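PDB 3C6C: 3-keto-5-aminohexanoate cleavage enzyme from Ralstonia eutropha, which probably cleaves 3-keto-5-aminohexanoate or a related beta-keto acid, using a bound divalent metal ion in a TIM-barrel fold. Local coordinates for residues Y230-I235 with A239-F244. Numbering follows the deposited sequence.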
ATOM      1  N   TYR A 230       1.822   2.762   6.038  1.00 18.81           N
ATOM      2  CA  TYR A 230       0.612   3.612   5.975  1.00 17.71           C
ATOM      3  C   TYR A 230       0.745   4.815   6.905  1.00 18.57           C
ATOM      4  O   TYR A 230       0.558   5.976   6.502  1.00 18.28           O
ATOM      5  CB  TYR A 230      -0.659   2.815   6.298  1.00 19.15           C
ATOM      6  CG  TYR A 230      -1.821   3.704   6.654  1.00 15.34           C
ATOM      7  CD1 TYR A 230      -2.425   4.507   5.691  1.00 17.78           C
ATOM      8  CD2 TYR A 230      -2.308   3.760   7.947  1.00 17.97           C
ATOM      9  CE1 TYR A 230      -3.498   5.348   6.021  1.00 16.98           C
ATOM     10  CE2 TYR A 230      -3.358   4.566   8.287  1.00 17.95           C
ATOM     11  CZ  TYR A 230      -3.959   5.370   7.320  1.00 20.34           C
ATOM     12  OH  TYR A 230      -5.000   6.166   7.667  1.00 20.01           O
ATOM     13  N   GLN A 231       1.127   4.528   8.146  1.00 16.98           N
ATOM     14  CA  GLN A 231       1.254   5.568   9.146  1.00 17.20           C
ATOM     15  C   GLN A 231       2.446   6.476   8.828  1.00 18.66           C
ATOM     16  O   GLN A 231       2.402   7.679   9.055  1.00 18.74           O
ATOM     17  CB  GLN A 231       1.248   5.029  10.577  1.00 16.37           C
ATOM     18  CG  GLN A 231      -0.103   4.490  10.964  1.00 17.33           C
ATOM     19  CD  GLN A 231      -0.321   4.140  12.429  1.00 19.21           C
ATOM     20  OE1 GLN A 231      -1.464   4.128  12.891  1.00 19.80           O
ATOM     21  NE2 GLN A 231       0.747   3.809  13.156  1.00 16.78           N
ATOM     22  N   ARG A 232       3.514   5.901   8.297  1.00 18.32           N
ATOM     23  CA  ARG A 232       4.702   6.689   7.989  1.00 20.24           C
ATOM     24  C   ARG A 232       4.340   7.796   7.017  1.00 19.90           C
ATOM     25  O   ARG A 232       4.814   8.928   7.111  1.00 19.59           O
ATOM     26  CB  ARG A 232       5.816   5.835   7.369  1.00 20.65           C
ATOM     27  CG  ARG A 232       7.085   6.639   7.018  1.00 20.90           C
ATOM     28  CD  ARG A 232       8.016   5.860   6.133  1.00 23.80           C
ATOM     29  NE  ARG A 232       7.392   5.546   4.853  1.00 24.72           N
ATOM     30  CZ  ARG A 232       8.020   4.974   3.834  1.00 30.36           C
ATOM     31  NH1 ARG A 232       9.307   4.670   3.936  1.00 23.51           N
ATOM     32  NH2 ARG A 232       7.362   4.719   2.706  1.00 30.35           N
ATOM     33  N   ASN A 233       3.478   7.451   6.076  1.00 19.73           N
ATOM     34  CA  ASN A 233       3.165   8.373   4.982  0.50 20.64           C
ATOM     35  C   ASN A 233       2.323   9.569   5.460  1.00 20.39           C
ATOM     36  O   ASN A 233       2.196  10.558   4.738  1.00 22.65           O
ATOM     37  CB  ASN A 233       2.547   7.623   3.788  0.50 21.76           C
ATOM     38  CG  ASN A 233       3.539   6.628   3.127  0.50 17.53           C
ATOM     39  OD1 ASN A 233       4.746   6.656   3.370  0.50 20.74           O
ATOM     40  ND2 ASN A 233       3.008   5.738   2.304  0.50 19.29           N
ATOM     41  N   LEU A 234       1.794   9.471   6.683  1.00 17.27           N
ATOM     42  CA  LEU A 234       1.023  10.571   7.317  1.00 16.12           C
ATOM     43  C   LEU A 234       1.903  11.510   8.118  1.00 19.35           C
ATOM     44  O   LEU A 234       1.498  12.610   8.500  1.00 20.28           O
ATOM     45  CB  LEU A 234      -0.039  10.028   8.263  1.00 18.18           C
ATOM     46  CG  LEU A 234      -1.144   9.168   7.639  1.00 18.65           C
ATOM     47  CD1 LEU A 234      -2.072   8.603   8.749  1.00 23.91           C
ATOM     48  CD2 LEU A 234      -1.938   9.956   6.612  1.00 20.57           C
ATOM     49  N   ILE A 235       3.106  11.049   8.401  1.00 19.85           N
ATOM     50  CA  ILE A 235       4.058  11.830   9.231  1.00 22.07           C
ATOM     51  C   ILE A 235       4.727  12.947   8.409  1.00 20.82           C
ATOM     52  O   ILE A 235       5.128  12.735   7.255  1.00 20.14           O
ATOM     53  CB  ILE A 235       5.063  10.908   9.957  1.00 22.59           C
ATOM     54  CG1 ILE A 235       4.310  10.148  11.047  1.00 23.25           C
ATOM     55  CG2 ILE A 235       6.179  11.737  10.610  1.00 20.84           C
ATOM     56  CD1 ILE A 235       5.082   9.045  11.684  1.00 22.95           C
ATOM     57  N   ALA A 239       9.973  15.643   9.894  1.00 21.87           N
ATOM     58  CA  ALA A 239       9.968  15.028  11.212  1.00 20.76           C
ATOM     59  C   ALA A 239      10.845  13.800  11.229  1.00 20.67           C
ATOM     60  O   ALA A 239      11.079  13.163  10.208  1.00 22.91           O
ATOM     61  CB  ALA A 239       8.542  14.674  11.624  1.00 19.79           C
ATOM     62  N   GLN A 240      11.353  13.499  12.415  1.00 19.07           N
ATOM     63  CA  GLN A 240      11.964  12.197  12.680  1.00 19.65           C
ATOM     64  C   GLN A 240      10.867  11.289  13.213  1.00 20.21           C
ATOM     65  O   GLN A 240       9.978  11.747  13.949  1.00 20.87           O
ATOM     66  CB  GLN A 240      13.098  12.306  13.708  1.00 18.69           C
ATOM     67  CG  GLN A 240      14.377  12.884  13.165  1.00 21.63           C
ATOM     68  CD  GLN A 240      14.984  12.040  12.065  1.00 21.29           C
ATOM     69  OE1 GLN A 240      15.126  10.830  12.213  1.00 21.08           O
ATOM     70  NE2 GLN A 240      15.359  12.673  10.957  1.00 22.91           N
ATOM     71  N   TRP A 241      10.892  10.024  12.792  1.00 19.52           N
ATOM     72  CA  TRP A 241       9.923   9.042  13.282  1.00 17.50           C
ATOM     73  C   TRP A 241      10.604   7.744  13.664  1.00 18.80           C
ATOM     74  O   TRP A 241      11.681   7.400  13.161  1.00 19.04           O
ATOM     75  CB  TRP A 241       8.775   8.780  12.290  1.00 18.32           C
ATOM     76  CG  TRP A 241       9.167   8.068  11.065  1.00 18.05           C
ATOM     77  CD1 TRP A 241       9.682   8.614   9.935  1.00 21.83           C
ATOM     78  CD2 TRP A 241       9.130   6.653  10.848  1.00 20.34           C
ATOM     79  NE1 TRP A 241       9.957   7.630   9.013  1.00 19.29           N
ATOM     80  CE2 TRP A 241       9.634   6.415   9.556  1.00 20.41           C
ATOM     81  CE3 TRP A 241       8.727   5.564  11.624  1.00 17.67           C
ATOM     82  CZ2 TRP A 241       9.748   5.128   9.020  1.00 17.65           C
ATOM     83  CZ3 TRP A 241       8.806   4.294  11.073  1.00 18.68           C
ATOM     84  CH2 TRP A 241       9.336   4.088   9.797  1.00 19.09           C
ATOM     85  N   ALA A 242       9.956   7.071  14.592  1.00 18.89           N
ATOM     86  CA  ALA A 242      10.348   5.729  15.066  1.00 18.13           C
ATOM     87  C   ALA A 242       9.113   4.844  15.155  1.00 17.37           C
ATOM     88  O   ALA A 242       7.989   5.317  15.104  1.00 19.54           O
ATOM     89  CB  ALA A 242      11.031   5.841  16.411  1.00 17.67           C
ATOM     90  N   ALA A 243       9.353   3.548  15.268  1.00 16.96           N
ATOM     91  CA  ALA A 243       8.294   2.575  15.468  1.00 16.88           C
ATOM     92  C   ALA A 243       8.875   1.438  16.288  1.00 17.81           C
ATOM     93  O   ALA A 243      10.065   1.136  16.170  1.00 19.09           O
ATOM     94  CB  ALA A 243       7.762   2.063  14.111  1.00 14.40           C
ATOM     95  N   PHE A 244       8.065   0.876  17.162  1.00 16.25           N
ATOM     96  CA  PHE A 244       8.505  -0.306  17.915  1.00 15.97           C
ATOM     97  C   PHE A 244       7.378  -1.286  18.176  1.00 17.34           C
ATOM     98  O   PHE A 244       6.220  -0.957  18.077  1.00 18.01           O
ATOM     99  CB  PHE A 244       9.183   0.135  19.209  1.00 15.86           C
ATOM    100  CG  PHE A 244       8.243   0.599  20.277  1.00 17.32           C
ATOM    101  CD1 PHE A 244       7.879   1.918  20.373  1.00 18.13           C
ATOM    102  CD2 PHE A 244       7.736  -0.298  21.218  1.00 19.93           C
ATOM    103  CE1 PHE A 244       7.044   2.337  21.362  1.00 17.57           C
ATOM    104  CE2 PHE A 244       6.871   0.118  22.216  1.00 22.47           C
ATOM    105  CZ  PHE A 244       6.533   1.444  22.298  1.00 17.52           C
TER
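The indole of W241 carries the aliphatic part of R232 on one face, with R232 CG 3.3 Å above the ring plane and displaced toward the rim, while A243 CB lies in plane at an edge. This packing joins the end of helix 225-232 to strand 240-244 within a beta-alpha-beta unit of the TIM barrel, formed by strand 210-214, helix 225-232 and strand 240-244, whose two strands pair in parallel. R232 CD approaches W241 CZ2 to 3.4 Å, so methylenes, not the charged group, make the contact; the guanidinium plane stands 89° from the indole, so the two are not stacked in parallel. An extended start to the arginine chain (chi1 179°) carries CG across to the ring, and the bend at chi3 (62°) breaks that extended run before the guanidinium. R232 NH1 bonds to L260 O, and R232 NH2 forms a salt bridge with E226 of a neighbouring subunit, tying this crossover to the tetramer interface. A type I turn runs from R232 to I235, with a 3.0 Å hydrogen bond from I235 N to R232 O. I235 then reaches the strand with two branches: CD1 meets W241 CB at 3.8 Å, and CG2 rests 3.9 Å from A239 CB.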